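Local coordinates for protein trehalose-6-phosphate phosphatase (Cryptococcus neoformans, PDB 5DX9) that belongs to the trehalose-phosphatase family of the HAD clan and holds a magnesium ion and a bound glycan in a pocket between its core domain and its cap, at residues Y63-R68 with V188-I193; S86-S91 with K135-T140; D218-L223 with A272-P277. All coordinates share one frame; numbering follows the deposited sequence.

The chain opens contact 1 on strand 60-65 of the large central sheet. It then opens contact 2 at residues 86-91, which begin on the end of the neighbouring strand 84-87. Contact 2 closes first, after 43 intervening residues, at 135-140, the hairpin turn and the start of strand 139-142, and ties the core to the antiparallel cap sheet. The chain returns from that sheet at residues 188-193 and closes contact 1, so contact 2 is nested inside its loop. Contact 3 follows in series. It joins helix 217-225 to strand 270-275 of the central sheet, across 48 residues. Contacts 1 and 2 touch each other, and both touch G6P. Contacts 1 and 3 meet where Lys190 CB packs on Met219 CG.

Contact 1 (Y63-R68 with V188-I193); sequences YLISGR and VNKGEI. With G6P (6-O-phosphono-alpha-D-glucopyranose), chain B.
Ile65 and Lys190 lie alongside each other, their side chains running opposite ways. The methyl CG2 of Ile65 lies 3.5 Å from Lys190 CG and equally near Lys190 CB. This is the tight part of the contact, and it is buried. The branch CG2 is anti to the backbone N (chi1 of Ile65 -57°), which turns it onto the lysine stem. The other branch of Ile65 ends in CD1, and this carbon meets Ile193 CG2 at 3.9 Å. Met219 of helix 217-225 also packs on Ile65 and Lys190.

Beyond CG the Lys190 chain is extended, and its CE passes close to Ser66 C. Its ammonium group reaches the phosphate of G6P, with NZ 2.8 Å from O3P. Thr215 and Asp216 also hold NZ. Gly67 N donates to the same O3P at 2.7 Å, so one phosphate oxygen bridges the two segments, which share no direct hydrogen bond. The placement fits two of the HAD signature motifs: a serine just past the end of a core strand, and a lysine at the start of a helix. The Lys190 side chain is about 5 Å from a bound magnesium ion. Ser66 OG accepts from Arg68 N at 2.9 Å in an ST turn. OG, anti to its own backbone N (chi1 177°), also faces O1P of the phosphate, at a modelled separation that is doubtfully short. The Arg68 guanidinium lies with one face under G6P O2, which sits 3.6 Å above its plane. Asp28 and Pro38 O bind its nitrogens.

The side of the helix start turned from Ile65 is looser; there Asn189 and Glu192 are partly exposed and make no contact with 63-68. Asn189 is the N-cap: its OD1 accepts from Glu192 N at 3.0 Å, with the donor above the carbonyl plane, and weakly from Gly191 N.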
ATOM      1  N   TYR A  63       2.372   9.269   2.356  1.00 49.90           N
ATOM      2  CA  TYR A  63       1.506   8.656   1.360  1.00 48.32           C
ATOM      3  C   TYR A  63       0.609   7.605   1.990  1.00 50.78           C
ATOM      4  O   TYR A  63       0.996   6.938   2.950  1.00 50.50           O
ATOM      5  CB  TYR A  63       2.328   8.003   0.247  1.00 47.20           C
ATOM      6  CG  TYR A  63       2.675   8.899  -0.919  1.00 50.67           C
ATOM      7  CD1 TYR A  63       2.013   8.776  -2.133  1.00 52.77           C
ATOM      8  CD2 TYR A  63       3.675   9.856  -0.813  1.00 51.50           C
ATOM      9  CE1 TYR A  63       2.332   9.583  -3.207  1.00 56.28           C
ATOM     10  CE2 TYR A  63       4.000  10.670  -1.881  1.00 51.58           C
ATOM     11  CZ  TYR A  63       3.326  10.530  -3.077  1.00 54.92           C
ATOM     12  OH  TYR A  63       3.645  11.337  -4.148  1.00 54.95           O
ATOM     13  N   LEU A  64      -0.592   7.464   1.445  1.00 51.66           N
ATOM     14  CA  LEU A  64      -1.397   6.280   1.692  1.00 50.05           C
ATOM     15  C   LEU A  64      -1.257   5.374   0.477  1.00 50.79           C
ATOM     16  O   LEU A  64      -1.361   5.834  -0.659  1.00 51.76           O
ATOM     17  CB  LEU A  64      -2.863   6.636   1.941  1.00 50.77           C
ATOM     18  CG  LEU A  64      -3.169   7.544   3.133  1.00 51.71           C
ATOM     19  CD1 LEU A  64      -4.671   7.625   3.358  1.00 53.94           C
ATOM     20  CD2 LEU A  64      -2.463   7.055   4.386  1.00 50.65           C
ATOM     21  N   ILE A  65      -0.989   4.096   0.715  1.00 45.81           N
ATOM     22  CA  ILE A  65      -0.895   3.127  -0.368  1.00 45.75           C
ATOM     23  C   ILE A  65      -1.927   2.042  -0.123  1.00 47.67           C
ATOM     24  O   ILE A  65      -1.780   1.224   0.785  1.00 46.78           O
ATOM     25  CB  ILE A  65       0.517   2.524  -0.482  1.00 47.12           C
ATOM     26  CG1 ILE A  65       1.545   3.643  -0.671  1.00 46.01           C
ATOM     27  CG2 ILE A  65       0.586   1.533  -1.635  1.00 46.39           C
ATOM     28  CD1 ILE A  65       2.953   3.153  -0.940  1.00 48.64           C
ATOM     29  N   SER A  66      -2.983   2.050  -0.929  1.00 46.95           N
ATOM     30  CA  SER A  66      -4.160   1.246  -0.640  1.00 45.44           C
ATOM     31  C   SER A  66      -4.735   0.561  -1.875  1.00 45.57           C
ATOM     32  O   SER A  66      -4.421   0.929  -3.006  1.00 46.39           O
ATOM     33  CB  SER A  66      -5.230   2.124   0.009  1.00 43.73           C
ATOM     34  OG  SER A  66      -6.414   1.391   0.253  1.00 44.19           O
ATOM     35  N   GLY A  67      -5.576  -0.442  -1.649  1.00 45.84           N
ATOM     36  CA  GLY A  67      -6.295  -1.088  -2.732  1.00 48.29           C
ATOM     37  C   GLY A  67      -7.589  -0.347  -2.998  1.00 49.53           C
ATOM     38  O   GLY A  67      -8.306  -0.635  -3.958  1.00 49.63           O
ATOM     39  N   ARG A  68      -7.884   0.616  -2.131  1.00 46.55           N
ATOM     40  CA  ARG A  68      -9.071   1.446  -2.257  1.00 47.10           C
ATOM     41  C   ARG A  68      -9.093   2.251  -3.554  1.00 49.65           C
ATOM     42  O   ARG A  68      -8.058   2.464  -4.196  1.00 46.10           O
ATOM     43  CB  ARG A  68      -9.176   2.400  -1.066  1.00 45.34           C
ATOM     44  CG  ARG A  68      -9.569   1.734   0.236  1.00 47.57           C
ATOM     45  CD  ARG A  68     -11.063   1.458   0.293  1.00 45.52           C
ATOM     46  NE  ARG A  68     -11.450   0.911   1.591  1.00 45.56           N
ATOM     47  CZ  ARG A  68     -12.694   0.888   2.051  1.00 44.75           C
ATOM     48  NH1 ARG A  68     -13.683   1.387   1.318  1.00 50.62           N
ATOM     49  NH2 ARG A  68     -12.951   0.372   3.246  1.00 43.64           N
ATOM     50  N   VAL A 188       0.958  -3.786 -12.012  1.00 49.67           N
ATOM     51  CA  VAL A 188       1.002  -2.817 -10.923  1.00 46.37           C
ATOM     52  C   VAL A 188       0.876  -3.494  -9.565  1.00 49.61           C
ATOM     53  O   VAL A 188       0.220  -4.527  -9.426  1.00 47.32           O
ATOM     54  CB  VAL A 188      -0.110  -1.762 -11.049  1.00 50.84           C
ATOM     55  CG1 VAL A 188      -0.045  -1.084 -12.411  1.00 50.63           C
ATOM     56  CG2 VAL A 188      -1.478  -2.395 -10.810  1.00 48.89           C
ATOM     57  N   ASN A 189       1.527  -2.907  -8.566  1.00 45.42           N
ATOM     58  CA  ASN A 189       1.360  -3.328  -7.183  1.00 45.71           C
ATOM     59  C   ASN A 189       1.849  -2.239  -6.243  1.00 46.53           C
ATOM     60  O   ASN A 189       2.472  -1.265  -6.672  1.00 46.28           O
ATOM     61  CB  ASN A 189       2.091  -4.648  -6.906  1.00 43.69           C
ATOM     62  CG  ASN A 189       3.575  -4.580  -7.220  1.00 44.69           C
ATOM     63  OD1 ASN A 189       4.355  -3.987  -6.474  1.00 46.42           O
ATOM     64  ND2 ASN A 189       3.977  -5.211  -8.318  1.00 40.01           N
ATOM     65  N   LYS A 190       1.554  -2.398  -4.960  1.00 46.31           N
ATOM     66  CA  LYS A 190       1.937  -1.404  -3.970  1.00 45.83           C
ATOM     67  C   LYS A 190       3.452  -1.270  -3.864  1.00 46.43           C
ATOM     68  O   LYS A 190       3.962  -0.229  -3.451  1.00 47.85           O
ATOM     69  CB  LYS A 190       1.348  -1.765  -2.610  1.00 45.90           C
ATOM     70  CG  LYS A 190      -0.169  -1.772  -2.570  1.00 44.16           C
ATOM     71  CD  LYS A 190      -0.638  -2.395  -1.276  1.00 42.86           C
ATOM     72  CE  LYS A 190      -2.143  -2.316  -1.126  1.00 41.07           C
ATOM     73  NZ  LYS A 190      -2.639  -3.129   0.024  1.00 44.08           N
ATOM     74  N   GLY A 191       4.164  -2.327  -4.240  1.00 44.00           N
ATOM     75  CA  GLY A 191       5.614  -2.331  -4.192  1.00 46.51           C
ATOM     76  C   GLY A 191       6.238  -1.368  -5.185  1.00 51.59           C
ATOM     77  O   GLY A 191       7.215  -0.687  -4.873  1.00 48.64           O
ATOM     78  N   GLU A 192       5.674  -1.313  -6.388  1.00 49.28           N
ATOM     79  CA  GLU A 192       6.203  -0.437  -7.428  1.00 51.13           C
ATOM     80  C   GLU A 192       6.018   1.027  -7.055  1.00 46.85           C
ATOM     81  O   GLU A 192       6.825   1.875  -7.427  1.00 47.87           O
ATOM     82  CB  GLU A 192       5.533  -0.729  -8.773  1.00 50.22           C
ATOM     83  CG  GLU A 192       5.982  -2.032  -9.408  1.00 50.63           C
ATOM     84  CD  GLU A 192       7.470  -2.047  -9.689  1.00 59.33           C
ATOM     85  OE1 GLU A 192       8.068  -0.953  -9.790  1.00 60.56           O
ATOM     86  OE2 GLU A 192       8.044  -3.150  -9.803  1.00 64.49           O
ATOM     87  N   ILE A 193       4.951   1.316  -6.322  1.00 44.64           N
ATOM     88  CA  ILE A 193       4.688   2.675  -5.867  1.00 49.36           C
ATOM     89  C   ILE A 193       5.752   3.112  -4.867  1.00 51.34           C
ATOM     90  O   ILE A 193       6.276   4.222  -4.944  1.00 47.90           O
ATOM     91  CB  ILE A 193       3.302   2.798  -5.218  1.00 46.35           C
ATOM     92  CG1 ILE A 193       2.209   2.445  -6.232  1.00 51.35           C
ATOM     93  CG2 ILE A 193       3.099   4.194  -4.657  1.00 47.75           C
ATOM     94  CD1 ILE A 193       2.276   3.246  -7.517  1.00 46.74           C
TER
HETATM   95  C1  G6P B   2     -11.208  -2.938   1.337  1.00 43.13           C
HETATM   96  C2  G6P B   2     -11.784  -2.372   0.046  1.00 45.05           C
HETATM   97  C3  G6P B   2     -11.471  -3.260  -1.142  1.00 47.04           C
HETATM   98  C4  G6P B   2      -9.972  -3.413  -1.300  1.00 48.43           C
HETATM   99  C5  G6P B   2      -9.205  -3.691   0.008  1.00 47.92           C
HETATM  100  C6  G6P B   2      -7.809  -3.039  -0.002  1.00 44.86           C
HETATM  101  O1  G6P B   2     -11.872  -4.131   1.759  1.00 43.69           O
HETATM  102  O2  G6P B   2     -13.194  -2.216   0.194  1.00 46.41           O
HETATM  103  O3  G6P B   2     -11.957  -2.662  -2.352  1.00 49.05           O
HETATM  104  O4  G6P B   2      -9.811  -4.476  -2.249  1.00 43.36           O
HETATM  105  O5  G6P B   2      -9.806  -3.177   1.207  1.00 41.98           O
HETATM  106  O6  G6P B   2      -7.708  -1.994   0.997  1.00 46.74           O
HETATM  107  P   G6P B   2      -6.274  -1.575   1.647  1.00 44.37           P
HETATM  108  O1P G6P B   2      -6.211  -0.030   2.089  1.00 44.09           O
HETATM  109  O2P G6P B   2      -6.045  -2.398   2.857  1.00 42.70           O
HETATM  110  O3P G6P B   2      -5.153  -1.894   0.538  1.00 44.18           O

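Contact 2 (S86-S91 with K135-T140); sequences SAEHGS and KKASIT. With G6P (6-O-phosphono-alpha-D-glucopyranose), chain B.
The carboxylate of Glu88 plugs into the turn of the hairpin formed by strands 131-134 and 139-142 of the HAD cap. The turn offers it three donors. Ala137 N gives the shortest bond, 2.7 Å to Glu88 OE1, on the syn side of the carboxylate. Ser138 OG reaches the same OE1 at 2.9 Å from the opposite face, 37° out of the plane. Lys136 N binds Glu88 OE2 at 3.0 Å, again on the syn side. Two bonds on one oxygen and one on the other should fix the rotation of the group. Lys135 CB lies alongside, 3.4 Å from Glu88 OE1.

The next shell sets this turn in place. Lys135 N bonds to Ser138 O and closes the turn. The Lys135 side chain bends at chi3 (-77°) and brings its NZ to G6P O3 at 2.9 Å. Thr140 OG1, Glu182 and Gly67 O also hold NZ. The contact joins the loop after core strand 84-87 to the cap hairpin, beside G6P.

On the core side, the loop that carries Glu88 is probably steadied by Ser91 OG, which packs on Ala137 CB and donates to Glu88 O at 3.0 Å from above the carbonyl plane.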
ATOM      1  N   SER A  86      -2.215   6.823  -3.054  1.00 50.02           N
ATOM      2  CA  SER A  86      -2.106   5.802  -4.086  1.00 50.03           C
ATOM      3  C   SER A  86      -3.298   4.856  -3.975  1.00 52.18           C
ATOM      4  O   SER A  86      -3.572   4.314  -2.904  1.00 50.86           O
ATOM      5  CB  SER A  86      -0.788   5.041  -3.963  1.00 46.86           C
ATOM      6  OG  SER A  86      -0.594   4.173  -5.065  1.00 49.72           O
ATOM      7  N   ALA A  87      -4.015   4.674  -5.078  1.00 53.45           N
ATOM      8  CA  ALA A  87      -5.265   3.929  -5.047  1.00 47.23           C
ATOM      9  C   ALA A  87      -5.226   2.698  -5.939  1.00 45.74           C
ATOM     10  O   ALA A  87      -4.495   2.654  -6.928  1.00 47.41           O
ATOM     11  CB  ALA A  87      -6.425   4.829  -5.450  1.00 50.82           C
ATOM     12  N   GLU A  88      -6.023   1.701  -5.568  1.00 46.44           N
ATOM     13  CA  GLU A  88      -6.197   0.488  -6.358  1.00 49.08           C
ATOM     14  C   GLU A  88      -4.873  -0.222  -6.622  1.00 50.57           C
ATOM     15  O   GLU A  88      -4.577  -0.619  -7.751  1.00 50.50           O
ATOM     16  CB  GLU A  88      -6.910   0.817  -7.674  1.00 48.17           C
ATOM     17  CG  GLU A  88      -8.203   1.603  -7.465  1.00 47.38           C
ATOM     18  CD  GLU A  88      -9.141   1.552  -8.655  1.00 48.97           C
ATOM     19  OE1 GLU A  88      -9.160   0.525  -9.363  1.00 47.62           O
ATOM     20  OE2 GLU A  88      -9.865   2.544  -8.878  1.00 48.00           O
ATOM     21  N   HIS A  89      -4.079  -0.363  -5.564  1.00 49.47           N
ATOM     22  CA  HIS A  89      -2.857  -1.162  -5.598  1.00 47.11           C
ATOM     23  C   HIS A  89      -1.793  -0.597  -6.530  1.00 49.08           C
ATOM     24  O   HIS A  89      -1.061  -1.346  -7.177  1.00 52.03           O
ATOM     25  CB  HIS A  89      -3.189  -2.603  -5.994  1.00 46.77           C
ATOM     26  CG  HIS A  89      -4.135  -3.274  -5.050  1.00 48.73           C
ATOM     27  ND1 HIS A  89      -3.722  -3.870  -3.880  1.00 46.09           N
ATOM     28  CD2 HIS A  89      -5.481  -3.428  -5.096  1.00 47.67           C
ATOM     29  CE1 HIS A  89      -4.770  -4.369  -3.246  1.00 47.35           C
ATOM     30  NE2 HIS A  89      -5.849  -4.114  -3.965  1.00 48.14           N
ATOM     31  N   GLY A  90      -1.703   0.726  -6.590  1.00 51.38           N
ATOM     32  CA  GLY A  90      -0.653   1.372  -7.355  1.00 52.39           C
ATOM     33  C   GLY A  90      -0.992   1.574  -8.818  1.00 57.76           C
ATOM     34  O   GLY A  90      -0.103   1.797  -9.643  1.00 57.79           O
ATOM     35  N   SER A  91      -2.278   1.495  -9.144  1.00 56.67           N
ATOM     36  CA  SER A  91      -2.730   1.778 -10.500  1.00 58.06           C
ATOM     37  C   SER A  91      -3.015   3.272 -10.650  1.00 62.85           C
ATOM     38  O   SER A  91      -3.147   3.783 -11.763  1.00 63.06           O
ATOM     39  CB  SER A  91      -3.970   0.953 -10.839  1.00 53.84           C
ATOM     40  OG  SER A  91      -5.053   1.308 -10.003  1.00 56.19           O
ATOM     41  N   LYS A 135     -14.252  -0.939  -9.417  1.00 46.49           N
ATOM     42  CA  LYS A 135     -13.468   0.281  -9.311  1.00 45.49           C
ATOM     43  C   LYS A 135     -12.936   0.648 -10.689  1.00 45.53           C
ATOM     44  O   LYS A 135     -13.339   0.058 -11.688  1.00 43.37           O
ATOM     45  CB  LYS A 135     -12.337   0.108  -8.292  1.00 44.61           C
ATOM     46  CG  LYS A 135     -12.831   0.022  -6.849  1.00 47.49           C
ATOM     47  CD  LYS A 135     -11.728  -0.373  -5.872  1.00 45.04           C
ATOM     48  CE  LYS A 135     -11.436  -1.860  -5.954  1.00 45.79           C
ATOM     49  NZ  LYS A 135     -10.511  -2.320  -4.884  1.00 48.88           N
ATOM     50  N   LYS A 136     -12.036   1.621 -10.749  1.00 46.83           N
ATOM     51  CA  LYS A 136     -11.597   2.140 -12.037  1.00 44.73           C
ATOM     52  C   LYS A 136     -10.637   1.203 -12.764  1.00 47.14           C
ATOM     53  O   LYS A 136     -10.679   1.106 -13.988  1.00 50.59           O
ATOM     54  CB  LYS A 136     -10.958   3.518 -11.857  1.00 52.31           C
ATOM     55  CG  LYS A 136     -11.910   4.543 -11.253  1.00 52.52           C
ATOM     56  CD  LYS A 136     -11.409   5.970 -11.423  1.00 57.72           C
ATOM     57  CE  LYS A 136     -12.415   6.968 -10.861  1.00 64.78           C
ATOM     58  NZ  LYS A 136     -11.971   8.383 -11.019  1.00 66.79           N
ATOM     59  N   ALA A 137      -9.779   0.509 -12.021  1.00 45.95           N
ATOM     60  CA  ALA A 137      -8.815  -0.398 -12.636  1.00 47.88           C
ATOM     61  C   ALA A 137      -8.763  -1.753 -11.926  1.00 49.01           C
ATOM     62  O   ALA A 137      -7.901  -2.580 -12.216  1.00 47.48           O
ATOM     63  CB  ALA A 137      -7.431   0.238 -12.657  1.00 47.72           C
ATOM     64  N   SER A 138      -9.687  -1.971 -10.998  1.00 46.99           N
ATOM     65  CA  SER A 138      -9.752  -3.232 -10.266  1.00 47.48           C
ATOM     66  C   SER A 138     -11.181  -3.543  -9.850  1.00 40.55           C
ATOM     67  O   SER A 138     -12.033  -2.661  -9.821  1.00 44.45           O
ATOM     68  CB  SER A 138      -8.843  -3.188  -9.035  1.00 44.68           C
ATOM     69  OG  SER A 138      -9.216  -2.135  -8.159  1.00 45.00           O
ATOM     70  N   ILE A 139     -11.439  -4.803  -9.519  1.00 42.43           N
ATOM     71  CA  ILE A 139     -12.766  -5.206  -9.079  1.00 44.04           C
ATOM     72  C   ILE A 139     -12.688  -6.122  -7.864  1.00 42.96           C
ATOM     73  O   ILE A 139     -11.919  -7.083  -7.845  1.00 42.59           O
ATOM     74  CB  ILE A 139     -13.542  -5.926 -10.197  1.00 41.23           C
ATOM     75  CG1 ILE A 139     -13.517  -5.107 -11.490  1.00 43.28           C
ATOM     76  CG2 ILE A 139     -14.968  -6.215  -9.744  1.00 41.98           C
ATOM     77  CD1 ILE A 139     -14.060  -5.851 -12.698  1.00 47.60           C
ATOM     78  N   THR A 140     -13.498  -5.823  -6.858  1.00 42.42           N
ATOM     79  CA  THR A 140     -13.500  -6.597  -5.626  1.00 45.25           C
ATOM     80  C   THR A 140     -14.853  -7.243  -5.376  1.00 44.04           C
ATOM     81  O   THR A 140     -15.887  -6.586  -5.470  1.00 42.65           O
ATOM     82  CB  THR A 140     -13.141  -5.725  -4.416  1.00 43.67           C
ATOM     83  OG1 THR A 140     -11.863  -5.114  -4.629  1.00 44.93           O
ATOM     84  CG2 THR A 140     -13.101  -6.565  -3.148  1.00 43.69           C
TER
HETATM   85  C1  G6P B   2     -11.208  -2.938   1.337  1.00 43.13           C
HETATM   86  C2  G6P B   2     -11.784  -2.372   0.046  1.00 45.05           C
HETATM   87  C3  G6P B   2     -11.471  -3.260  -1.142  1.00 47.04           C
HETATM   88  C4  G6P B   2      -9.972  -3.413  -1.300  1.00 48.43           C
HETATM   89  C5  G6P B   2      -9.205  -3.691   0.008  1.00 47.92           C
HETATM   90  C6  G6P B   2      -7.809  -3.039  -0.002  1.00 44.86           C
HETATM   91  O1  G6P B   2     -11.872  -4.131   1.759  1.00 43.69           O
HETATM   92  O2  G6P B   2     -13.194  -2.216   0.194  1.00 46.41           O
HETATM   93  O3  G6P B   2     -11.957  -2.662  -2.352  1.00 49.05           O
HETATM   94  O4  G6P B   2      -9.811  -4.476  -2.249  1.00 43.36           O
HETATM   95  O5  G6P B   2      -9.806  -3.177   1.207  1.00 41.98           O
HETATM   96  O6  G6P B   2      -7.708  -1.994   0.997  1.00 46.74           O
HETATM   97  P   G6P B   2      -6.274  -1.575   1.647  1.00 44.37           P
HETATM   98  O1P G6P B   2      -6.211  -0.030   2.089  1.00 44.09           O
HETATM   99  O2P G6P B   2      -6.045  -2.398   2.857  1.00 42.70           O
HETATM  100  O3P G6P B   2      -5.153  -1.894   0.538  1.00 44.18           O

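Contact 3 (D218-L223 with A272-P277); sequences DMFRAL and ATTVGP
Thr274 OG1 is gripped by Lys280 NZ in a hydrogen bond and by Gly211 O in a weak one. The same residue also packs on Phe220: Thr274 CB lies 3.7 Å from Phe220 CE2, and the two side chains are roughly perpendicular. CB makes the closer approach to the ring; OG1 is held by Lys280.

Phe220 carries most of the packing. Its CG is anti to the carbonyl carbon (chi1 -56°), and the ring extends from the helix to the strand. The far carbon Phe220 CZ comes within 3.4 Å of Thr273 O. On the near side, Phe220 CD1 touches Ala272 CB at 4.0 Å. That small methyl also receives Leu223 CD1 at 4.1 Å, about one helical turn further on, so both larger side chains converge on it from the helix. Thr282 and Ala284 pack on Phe220 as well, and strand 206-211 meets Leu223.

The contact is buried and has no hydrogen bond across it. On the outer side of the helix, Arg221 NH2 forms a salt bridge with Asp218 OD1.

The axes of helix 218-223 and strand 272-275 approach to 9.0 Å and run nearly antiparallel, at 161°. Helix 217-225 follows strand 206-211 and packs on the parallel neighbour 270-275, as in the beta-alpha-beta crossovers of the Rossmann-like HAD core.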
ATOM      1  N   ASP A 218       4.336  -6.778  -0.848  1.00 40.86           N
ATOM      2  CA  ASP A 218       5.022  -6.205  -2.005  1.00 40.35           C
ATOM      3  C   ASP A 218       5.820  -4.980  -1.570  1.00 39.38           C
ATOM      4  O   ASP A 218       6.937  -4.753  -2.035  1.00 40.33           O
ATOM      5  CB  ASP A 218       4.030  -5.822  -3.109  1.00 42.34           C
ATOM      6  CG  ASP A 218       3.505  -7.023  -3.872  1.00 42.69           C
ATOM      7  OD1 ASP A 218       4.220  -8.044  -3.958  1.00 44.03           O
ATOM      8  OD2 ASP A 218       2.369  -6.940  -4.392  1.00 42.07           O
HETATM    9  N   MSE A 219       5.227  -4.192  -0.680  1.00 39.68           N
HETATM   10  CA  MSE A 219       5.897  -3.038  -0.100  1.00 41.64           C
HETATM   11  C   MSE A 219       7.113  -3.461   0.715  1.00 42.19           C
HETATM   12  O   MSE A 219       8.190  -2.884   0.582  1.00 41.64           O
HETATM   13  CB  MSE A 219       4.930  -2.246   0.779  1.00 41.43           C
HETATM   14  CG  MSE A 219       3.723  -1.716   0.033  1.00 41.89           C
HETATM   15 SE   MSE A 219       2.911  -0.196   0.931  1.00 49.02          SE
HETATM   16  CE  MSE A 219       2.233  -1.087   2.529  1.00 42.79           C
ATOM     17  N   PHE A 220       6.937  -4.475   1.557  1.00 41.36           N
ATOM     18  CA  PHE A 220       8.014  -4.948   2.417  1.00 38.77           C
ATOM     19  C   PHE A 220       9.176  -5.490   1.591  1.00 44.12           C
ATOM     20  O   PHE A 220      10.341  -5.251   1.918  1.00 43.48           O
ATOM     21  CB  PHE A 220       7.500  -6.019   3.379  1.00 39.65           C
ATOM     22  CG  PHE A 220       6.340  -5.567   4.227  1.00 39.87           C
ATOM     23  CD1 PHE A 220       6.146  -4.220   4.496  1.00 38.35           C
ATOM     24  CD2 PHE A 220       5.440  -6.485   4.745  1.00 38.53           C
ATOM     25  CE1 PHE A 220       5.081  -3.799   5.269  1.00 37.91           C
ATOM     26  CE2 PHE A 220       4.370  -6.070   5.516  1.00 38.88           C
ATOM     27  CZ  PHE A 220       4.190  -4.727   5.779  1.00 38.13           C
ATOM     28  N   ARG A 221       8.856  -6.208   0.515  1.00 39.02           N
ATOM     29  CA  ARG A 221       9.880  -6.765  -0.357  1.00 41.14           C
ATOM     30  C   ARG A 221      10.676  -5.669  -1.051  1.00 42.35           C
ATOM     31  O   ARG A 221      11.900  -5.745  -1.141  1.00 44.68           O
ATOM     32  CB  ARG A 221       9.268  -7.698  -1.405  1.00 44.15           C
ATOM     33  CG  ARG A 221      10.299  -8.271  -2.378  1.00 43.35           C
ATOM     34  CD  ARG A 221       9.803  -9.534  -3.064  1.00 47.35           C
ATOM     35  NE  ARG A 221       8.542  -9.305  -3.754  1.00 53.49           N
ATOM     36  CZ  ARG A 221       7.394  -9.895  -3.438  1.00 49.42           C
ATOM     37  NH1 ARG A 221       7.342 -10.775  -2.448  1.00 51.53           N
ATOM     38  NH2 ARG A 221       6.300  -9.611  -4.126  1.00 51.65           N
ATOM     39  N   ALA A 222       9.976  -4.654  -1.545  1.00 41.69           N
ATOM     40  CA  ALA A 222      10.632  -3.550  -2.229  1.00 45.02           C
ATOM     41  C   ALA A 222      11.580  -2.829  -1.276  1.00 44.38           C
ATOM     42  O   ALA A 222      12.637  -2.350  -1.685  1.00 47.68           O
ATOM     43  CB  ALA A 222       9.604  -2.582  -2.798  1.00 43.15           C
ATOM     44  N   LEU A 223      11.202  -2.769  -0.002  1.00 41.75           N
ATOM     45  CA  LEU A 223      12.017  -2.100   1.009  1.00 42.74           C
ATOM     46  C   LEU A 223      13.245  -2.913   1.393  1.00 46.30           C
ATOM     47  O   LEU A 223      14.103  -2.432   2.133  1.00 47.44           O
ATOM     48  CB  LEU A 223      11.188  -1.807   2.258  1.00 41.73           C
ATOM     49  CG  LEU A 223      10.205  -0.648   2.121  1.00 38.95           C
ATOM     50  CD1 LEU A 223       9.401  -0.462   3.403  1.00 38.27           C
ATOM     51  CD2 LEU A 223      10.957   0.619   1.755  1.00 36.20           C
ATOM     52  N   ALA A 272       9.941  -1.409   8.310  1.00 39.15           N
ATOM     53  CA  ALA A 272       8.830  -2.095   7.660  1.00 38.85           C
ATOM     54  C   ALA A 272       8.008  -2.854   8.690  1.00 40.32           C
ATOM     55  O   ALA A 272       8.500  -3.787   9.329  1.00 38.33           O
ATOM     56  CB  ALA A 272       9.340  -3.035   6.579  1.00 36.47           C
ATOM     57  N   THR A 273       6.752  -2.451   8.840  1.00 36.53           N
ATOM     58  CA  THR A 273       5.907  -2.972   9.899  1.00 37.32           C
ATOM     59  C   THR A 273       4.628  -3.603   9.357  1.00 39.46           C
ATOM     60  O   THR A 273       3.825  -2.946   8.692  1.00 38.72           O
ATOM     61  CB  THR A 273       5.537  -1.858  10.903  1.00 37.61           C
ATOM     62  OG1 THR A 273       6.733  -1.221  11.371  1.00 41.07           O
ATOM     63  CG2 THR A 273       4.786  -2.432  12.085  1.00 36.69           C
ATOM     64  N   THR A 274       4.445  -4.887   9.638  1.00 38.18           N
ATOM     65  CA  THR A 274       3.192  -5.546   9.315  1.00 37.75           C
ATOM     66  C   THR A 274       2.239  -5.424  10.492  1.00 39.72           C
ATOM     67  O   THR A 274       2.672  -5.300  11.636  1.00 36.72           O
ATOM     68  CB  THR A 274       3.388  -7.036   8.971  1.00 41.10           C
ATOM     69  OG1 THR A 274       2.166  -7.565   8.434  1.00 39.20           O
ATOM     70  CG2 THR A 274       3.787  -7.836  10.212  1.00 34.51           C
ATOM     71  N   VAL A 275       0.941  -5.440  10.208  1.00 39.69           N
ATOM     72  CA  VAL A 275      -0.059  -5.507  11.265  1.00 41.07           C
ATOM     73  C   VAL A 275      -0.548  -6.947  11.399  1.00 42.23           C
ATOM     74  O   VAL A 275      -1.062  -7.535  10.445  1.00 42.16           O
ATOM     75  CB  VAL A 275      -1.253  -4.570  11.002  1.00 42.07           C
ATOM     76  CG1 VAL A 275      -2.226  -4.624  12.169  1.00 42.58           C
ATOM     77  CG2 VAL A 275      -0.772  -3.146  10.781  1.00 40.71           C
ATOM     78  N   GLY A 276      -0.369  -7.506  12.589  1.00 41.87           N
ATOM     79  CA  GLY A 276      -0.684  -8.896  12.859  1.00 44.57           C
ATOM     80  C   GLY A 276       0.120  -9.379  14.052  1.00 45.66           C
ATOM     81  O   GLY A 276       0.811  -8.586  14.692  1.00 41.60           O
ATOM     82  N   PRO A 277       0.040 -10.683  14.356  1.00 44.08           N
ATOM     83  CA  PRO A 277       0.719 -11.270  15.517  1.00 42.43           C
ATOM     84  C   PRO A 277       2.199 -11.553  15.271  1.00 41.95           C
ATOM     85  O   PRO A 277       2.622 -11.671  14.121  1.00 39.45           O
ATOM     86  CB  PRO A 277      -0.049 -12.573  15.740  1.00 43.66           C
ATOM     87  CG  PRO A 277      -0.484 -12.968  14.368  1.00 46.38           C
ATOM     88  CD  PRO A 277      -0.745 -11.684  13.611  1.00 42.22           C
TER